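PDB 4HIZ: endosialidase from Enterobacteria phage phi92, which hydrolyses the alpha-2,8 and alpha-2,9 linkages of polymeric sialic acid, acting as an endosialidase. Local coordinates for residues R542-S547 against A558-D563; D88-Y93 against Y98-A103. All blocks are in the same frame, centred on the assembly; numbering follows the deposited sequence.

How the contacts relate
The two contacts follow one another along the chain: contact 2 closes at A103, long before contact 1 opens at R542. They share no sheet, and their centres lie about 24 Å apart, with nearest atoms about 11 Å apart. Contact 2 sits within the catalytic beta-propeller region, its centre about 8 Å from the centre of the chain, where strands 91-93 and 96-104 form a hairpin beside a sodium ion; no other subunit touches it. Contact 1 lies where strand 560-563 pairs in parallel with strands of both other subunits. One contact therefore builds the propeller of a single subunit, whereas the other lies where the three chains are bound together.

Contact 1 (R542-S547 against A558-D563); sequences RTLPVS and APVTFD
L544 carries its CG anti to the carbonyl carbon (chi1 -66°), and V560 sets CG1 anti to the backbone N (chi1 -180°), which places CG2 beside that nitrogen; these torsions bring one leucine methyl against the forked end of the valine. L544 CD2 rests 3.6 Å from V560 CG2 and 4.0 Å from V560 CG1, so a single methyl meets both branches. The two side chains cross at about a right angle. A second touch lies nearer the start of segment 558-563: A558 directs its CB toward segment 542-547 and meets P545 CD at 4.0 Å. Here the backbones also come nearest, with the CA atoms of P545 and A558 6.7 Å apart.

No hydrogen bond passes between the two segments, and their backbones are held by other partners. P545 is bonded to S557 and S547 to H555, as strand 546-548 pairs with strand 554-556 and the chain turns back toward A558. V560, T561 and F562 pair in parallel with strands of both the second and the third subunit. L544 also packs on L544 of each of these subunits, so the leucine that meets V560 takes part in a cluster drawn from all three chains. R542, which does not touch segment 558-563, forms a salt bridge through NE with D78 of the second subunit.

All four touching residues are buried, but the two segments bury just 151 Å² against each other. With two carbon-carbon touches and no hydrogen bond across, the contact is purely apolar: methyl and ring-methylene packing joins the loop leading into strand 546-548 to the beginning of an intersubunit sheet, without a polar group to fix its direction.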
loop_
_atom_site.group_PDB
_atom_site.type_symbol
_atom_site.label_atom_id
_atom_site.label_comp_id
_atom_site.label_asym_id
_atom_site.label_seq_id
_atom_site.Cartn_x
_atom_site.Cartn_y
_atom_site.Cartn_z
ATOM N N ARG A 542 -3.909 -4.419 3.705
ATOM C CA ARG A 542 -4.423 -4.310 5.083
ATOM C C ARG A 542 -4.575 -2.843 5.468
ATOM O O ARG A 542 -5.559 -2.466 6.112
ATOM C CB ARG A 542 -3.515 -4.992 6.130
ATOM C CG ARG A 542 -3.293 -6.495 5.977
ATOM C CD ARG A 542 -4.593 -7.216 5.585
ATOM N NE ARG A 542 -4.452 -8.686 5.634
ATOM C CZ ARG A 542 -4.886 -9.450 6.640
ATOM N NH1 ARG A 542 -5.505 -8.904 7.669
ATOM N NH2 ARG A 542 -4.738 -10.767 6.590
ATOM N N THR A 543 -3.614 -1.997 5.103
ATOM C CA THR A 543 -3.736 -0.602 5.543
ATOM C C THR A 543 -4.958 0.083 4.990
ATOM O O THR A 543 -5.683 0.768 5.737
ATOM C CB THR A 543 -2.486 0.257 5.221
ATOM O OG1 THR A 543 -2.184 0.137 3.825
ATOM C CG2 THR A 543 -1.314 -0.223 6.070
ATOM N N LEU A 544 -5.168 -0.034 3.672
ATOM C CA LEU A 544 -6.361 0.548 3.084
ATOM C C LEU A 544 -6.889 -0.520 2.129
ATOM O O LEU A 544 -6.455 -0.583 0.964
ATOM C CB LEU A 544 -6.027 1.866 2.360
ATOM C CG LEU A 544 -5.550 2.989 3.312
ATOM C CD1 LEU A 544 -4.959 4.097 2.494
ATOM C CD2 LEU A 544 -6.700 3.507 4.183
ATOM N N PRO A 545 -7.774 -1.396 2.619
ATOM C CA PRO A 545 -8.110 -2.597 1.804
ATOM C C PRO A 545 -8.926 -2.257 0.583
ATOM O O PRO A 545 -10.044 -1.765 0.694
ATOM C CB PRO A 545 -8.942 -3.495 2.754
ATOM C CG PRO A 545 -8.806 -2.879 4.104
ATOM C CD PRO A 545 -8.341 -1.445 3.981
ATOM N N VAL A 546 -8.334 -2.499 -0.582
ATOM C CA VAL A 546 -8.975 -2.104 -1.841
ATOM C C VAL A 546 -9.298 -3.291 -2.701
ATOM O O VAL A 546 -8.469 -4.198 -2.849
ATOM C CB VAL A 546 -8.052 -1.152 -2.619
ATOM C CG1 VAL A 546 -8.490 -1.018 -4.099
ATOM C CG2 VAL A 546 -7.993 0.232 -1.927
ATOM N N SER A 547 -10.517 -3.292 -3.254
ATOM C CA SER A 547 -10.926 -4.286 -4.242
ATOM C C SER A 547 -11.429 -3.512 -5.439
ATOM O O SER A 547 -12.054 -2.468 -5.290
ATOM C CB SER A 547 -12.086 -5.106 -3.688
ATOM O OG SER A 547 -11.641 -5.752 -2.504
ATOM N N ALA A 558 -12.687 -0.203 4.704
ATOM C CA ALA A 558 -12.513 0.059 6.143
ATOM C C ALA A 558 -12.833 1.513 6.372
ATOM O O ALA A 558 -12.632 2.332 5.485
ATOM C CB ALA A 558 -11.052 -0.209 6.585
ATOM N N PRO A 559 -13.317 1.853 7.570
ATOM C CA PRO A 559 -13.386 3.278 7.936
ATOM C C PRO A 559 -11.988 3.856 7.977
ATOM O O PRO A 559 -11.038 3.160 8.358
ATOM C CB PRO A 559 -13.949 3.254 9.383
ATOM C CG PRO A 559 -14.296 1.847 9.658
ATOM C CD PRO A 559 -13.674 0.942 8.675
ATOM N N VAL A 560 -11.844 5.107 7.542
ATOM C CA VAL A 560 -10.518 5.720 7.549
ATOM C C VAL A 560 -10.617 7.129 8.080
ATOM O O VAL A 560 -11.587 7.849 7.787
ATOM C CB VAL A 560 -9.981 5.809 6.073
ATOM C CG1 VAL A 560 -8.594 6.434 6.040
ATOM C CG2 VAL A 560 -9.973 4.424 5.389
ATOM N N THR A 561 -9.634 7.523 8.891
ATOM C CA THR A 561 -9.560 8.887 9.388
ATOM C C THR A 561 -8.278 9.518 8.880
ATOM O O THR A 561 -7.172 9.018 9.132
ATOM C CB THR A 561 -9.600 8.875 10.944
ATOM O OG1 THR A 561 -10.921 8.459 11.373
ATOM C CG2 THR A 561 -9.300 10.274 11.538
ATOM N N PHE A 562 -8.432 10.623 8.165
ATOM C CA PHE A 562 -7.280 11.372 7.651
ATOM C C PHE A 562 -6.917 12.455 8.660
ATOM O O PHE A 562 -7.705 13.361 8.909
ATOM C CB PHE A 562 -7.658 12.012 6.322
ATOM C CG PHE A 562 -7.846 11.004 5.193
ATOM C CD1 PHE A 562 -9.076 10.394 5.002
ATOM C CD2 PHE A 562 -6.786 10.657 4.358
ATOM C CE1 PHE A 562 -9.264 9.463 3.962
ATOM C CE2 PHE A 562 -6.956 9.735 3.289
ATOM C CZ PHE A 562 -8.196 9.134 3.101
ATOM N N ASP A 563 -5.719 12.388 9.225
ATOM C CA ASP A 563 -5.321 13.356 10.277
ATOM C C ASP A 563 -4.792 14.692 9.708
ATOM O O ASP A 563 -4.448 15.633 10.481
ATOM C CB ASP A 563 -4.210 12.744 11.160
ATOM C CG ASP A 563 -4.710 11.614 12.073
ATOM O OD1 ASP A 563 -5.946 11.481 12.241
ATOM O OD2 ASP A 563 -3.852 10.890 12.662
#

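Contact 2 (D88-Y93 against Y98-A103). With NA (sodium ion), chain B; EDO (1,2-ethanediol), chain L.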
loop_
_atom_site.group_PDB
_atom_site.type_symbol
_atom_site.label_atom_id
_atom_site.label_comp_id
_atom_site.label_asym_id
_atom_site.label_seq_id
_atom_site.Cartn_x
_atom_site.Cartn_y
_atom_site.Cartn_z
ATOM N N ASP A 88 13.231 -2.431 25.844
ATOM C CA ASP A 88 13.448 -3.868 25.702
ATOM C C ASP A 88 12.074 -4.477 26.004
ATOM O O ASP A 88 11.782 -4.815 27.167
ATOM C CB ASP A 88 14.513 -4.392 26.685
ATOM C CG ASP A 88 14.736 -5.895 26.559
ATOM O OD1 ASP A 88 14.333 -6.480 25.511
ATOM O OD2 ASP A 88 15.307 -6.508 27.506
ATOM N N LYS A 89 11.235 -4.579 24.975
ATOM C CA LYS A 89 9.794 -4.781 25.128
ATOM C C LYS A 89 9.239 -5.956 24.364
ATOM O O LYS A 89 8.037 -6.238 24.484
ATOM C CB LYS A 89 9.032 -3.528 24.603
ATOM C CG LYS A 89 9.339 -2.248 25.423
ATOM C CD LYS A 89 8.499 -1.069 24.931
ATOM C CE LYS A 89 9.044 -0.524 23.547
ATOM N NZ LYS A 89 10.354 0.300 23.754
ATOM N N THR A 90 10.048 -6.618 23.537
ATOM C CA THR A 90 9.454 -7.694 22.714
ATOM C C THR A 90 8.961 -8.892 23.521
ATOM O O THR A 90 9.468 -9.167 24.612
ATOM C CB THR A 90 10.411 -8.194 21.605
ATOM O OG1 THR A 90 11.549 -8.835 22.184
ATOM C CG2 THR A 90 10.821 -7.047 20.667
ATOM N N PHE A 91 7.979 -9.610 22.977
ATOM C CA PHE A 91 7.491 -10.824 23.616
ATOM C C PHE A 91 6.695 -11.640 22.616
ATOM O O PHE A 91 6.311 -11.140 21.548
ATOM C CB PHE A 91 6.655 -10.460 24.889
ATOM C CG PHE A 91 5.398 -9.677 24.595
ATOM C CD1 PHE A 91 4.198 -10.331 24.255
ATOM C CD2 PHE A 91 5.407 -8.286 24.616
ATOM C CE1 PHE A 91 3.044 -9.582 23.979
ATOM C CE2 PHE A 91 4.249 -7.526 24.348
ATOM C CZ PHE A 91 3.055 -8.178 24.018
ATOM N N VAL A 92 6.514 -12.916 22.939
ATOM C CA VAL A 92 5.699 -13.836 22.138
ATOM C C VAL A 92 4.556 -14.321 23.029
ATOM O O VAL A 92 4.771 -14.717 24.204
ATOM C CB VAL A 92 6.555 -15.007 21.630
ATOM C CG1 VAL A 92 5.709 -15.999 20.793
ATOM C CG2 VAL A 92 7.766 -14.465 20.793
ATOM N N TYR A 93 3.344 -14.234 22.512
ATOM C CA TYR A 93 2.174 -14.692 23.281
ATOM C C TYR A 93 1.186 -15.363 22.340
ATOM O O TYR A 93 0.814 -14.767 21.307
ATOM C CB TYR A 93 1.500 -13.519 24.008
ATOM C CG TYR A 93 0.374 -13.968 24.930
ATOM C CD1 TYR A 93 0.652 -14.451 26.226
ATOM C CD2 TYR A 93 -0.963 -13.860 24.518
ATOM C CE1 TYR A 93 -0.407 -14.859 27.040
ATOM C CE2 TYR A 93 -2.029 -14.264 25.329
ATOM C CZ TYR A 93 -1.743 -14.758 26.578
ATOM O OH TYR A 93 -2.795 -15.116 27.414
ATOM N N TYR A 98 5.222 -10.102 19.154
ATOM C CA TYR A 98 4.948 -8.682 19.339
ATOM C C TYR A 98 6.241 -7.893 19.419
ATOM O O TYR A 98 7.160 -8.237 20.186
ATOM C CB TYR A 98 4.182 -8.438 20.652
ATOM C CG TYR A 98 2.768 -9.023 20.646
ATOM C CD1 TYR A 98 2.540 -10.396 20.852
ATOM C CD2 TYR A 98 1.669 -8.189 20.483
ATOM C CE1 TYR A 98 1.254 -10.900 20.876
ATOM C CE2 TYR A 98 0.367 -8.692 20.481
ATOM C CZ TYR A 98 0.174 -10.043 20.695
ATOM O OH TYR A 98 -1.109 -10.519 20.696
ATOM N N ALA A 99 6.311 -6.838 18.616
ATOM C CA ALA A 99 7.461 -5.929 18.627
ATOM C C ALA A 99 6.974 -4.506 18.961
ATOM O O ALA A 99 6.657 -3.685 18.059
ATOM C CB ALA A 99 8.179 -5.936 17.221
ATOM N N PRO A 100 6.913 -4.183 20.261
ATOM C CA PRO A 100 6.529 -2.835 20.654
ATOM C C PRO A 100 7.717 -1.896 20.469
ATOM O O PRO A 100 8.871 -2.336 20.505
ATOM C CB PRO A 100 6.214 -2.974 22.164
ATOM C CG PRO A 100 6.052 -4.495 22.375
ATOM C CD PRO A 100 7.094 -5.062 21.427
ATOM N N PHE A 101 7.418 -0.628 20.213
ATOM C CA PHE A 101 8.458 0.372 19.887
ATOM C C PHE A 101 7.808 1.742 20.068
ATOM O O PHE A 101 6.683 1.835 20.597
ATOM C CB PHE A 101 8.964 0.168 18.435
ATOM C CG PHE A 101 7.932 0.454 17.371
ATOM C CD1 PHE A 101 6.925 -0.508 17.047
ATOM C CD2 PHE A 101 7.982 1.647 16.653
ATOM C CE1 PHE A 101 5.986 -0.251 16.033
ATOM C CE2 PHE A 101 7.048 1.931 15.635
ATOM C CZ PHE A 101 6.044 0.973 15.319
ATOM N N MET A 102 8.504 2.827 19.729
ATOM C CA MET A 102 7.878 4.137 19.778
ATOM C C MET A 102 7.959 4.767 18.374
ATOM O O MET A 102 9.000 4.666 17.698
ATOM C CB MET A 102 8.580 5.021 20.846
ATOM C CG MET A 102 8.200 4.483 22.292
ATOM S SD MET A 102 9.120 5.461 23.515
ATOM C CE MET A 102 10.742 4.729 23.435
ATOM N N ALA A 103 6.829 5.324 17.940
ATOM C CA ALA A 103 6.690 5.971 16.635
ATOM C C ALA A 103 6.589 7.459 16.891
ATOM O O ALA A 103 5.591 7.936 17.434
ATOM C CB ALA A 103 5.396 5.466 15.943
HETATM NA NA NA B . 11.709 -10.504 25.278
HETATM C C1 EDO L . 8.481 -15.093 24.910
HETATM O O1 EDO L . 8.168 -13.738 25.217
HETATM C C2 EDO L . 9.962 -15.430 25.098
HETATM O O2 EDO L . 10.753 -14.504 24.378
HETATM O O HOH W 1 -1.446 -13.181 20.914
HETATM O O HOH W 2 10.817 -12.276 27.321
#
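F91 and Y98 lay their rings nearly parallel, planes at 16° and centroids 4.6 Å apart, but slid so far that they barely overlap. F91 CE1 lies over one face of the tyrosine ring, 3.3 Å from Y98 CD1, while Y98 CB sits over the phenylalanine face, 3.7 Å from its centroid, in a CH-pi contact. F91 reaches this place with CG between its backbone N and carbonyl carbon (chi1 64°). Their backbones form a hydrogen-bonded antiparallel pair: Y98 N gives a bond to F91 O (2.8 Å), and F91 N a longer one to Y98 O. Water 1 bridges Y93 O and Y98 OH.

The F91 and P100 side chains cross at about a right angle, P100 CG lying 4.0 Å from F91 CE2. K89 slides past the proline in the opposite direction, CB to P100 CB 3.8 Å, and its bent chain takes NZ to the carbonyls of W85, Q87 and C148. In the loop just before strand 91-93, T90 O binds the sodium ion (2.7 Å), to which V477 O is the other protein ligand.

These features mark a beta hairpin, strands 91-93 and 96-104, within an antiparallel sheet of the catalytic beta-propeller.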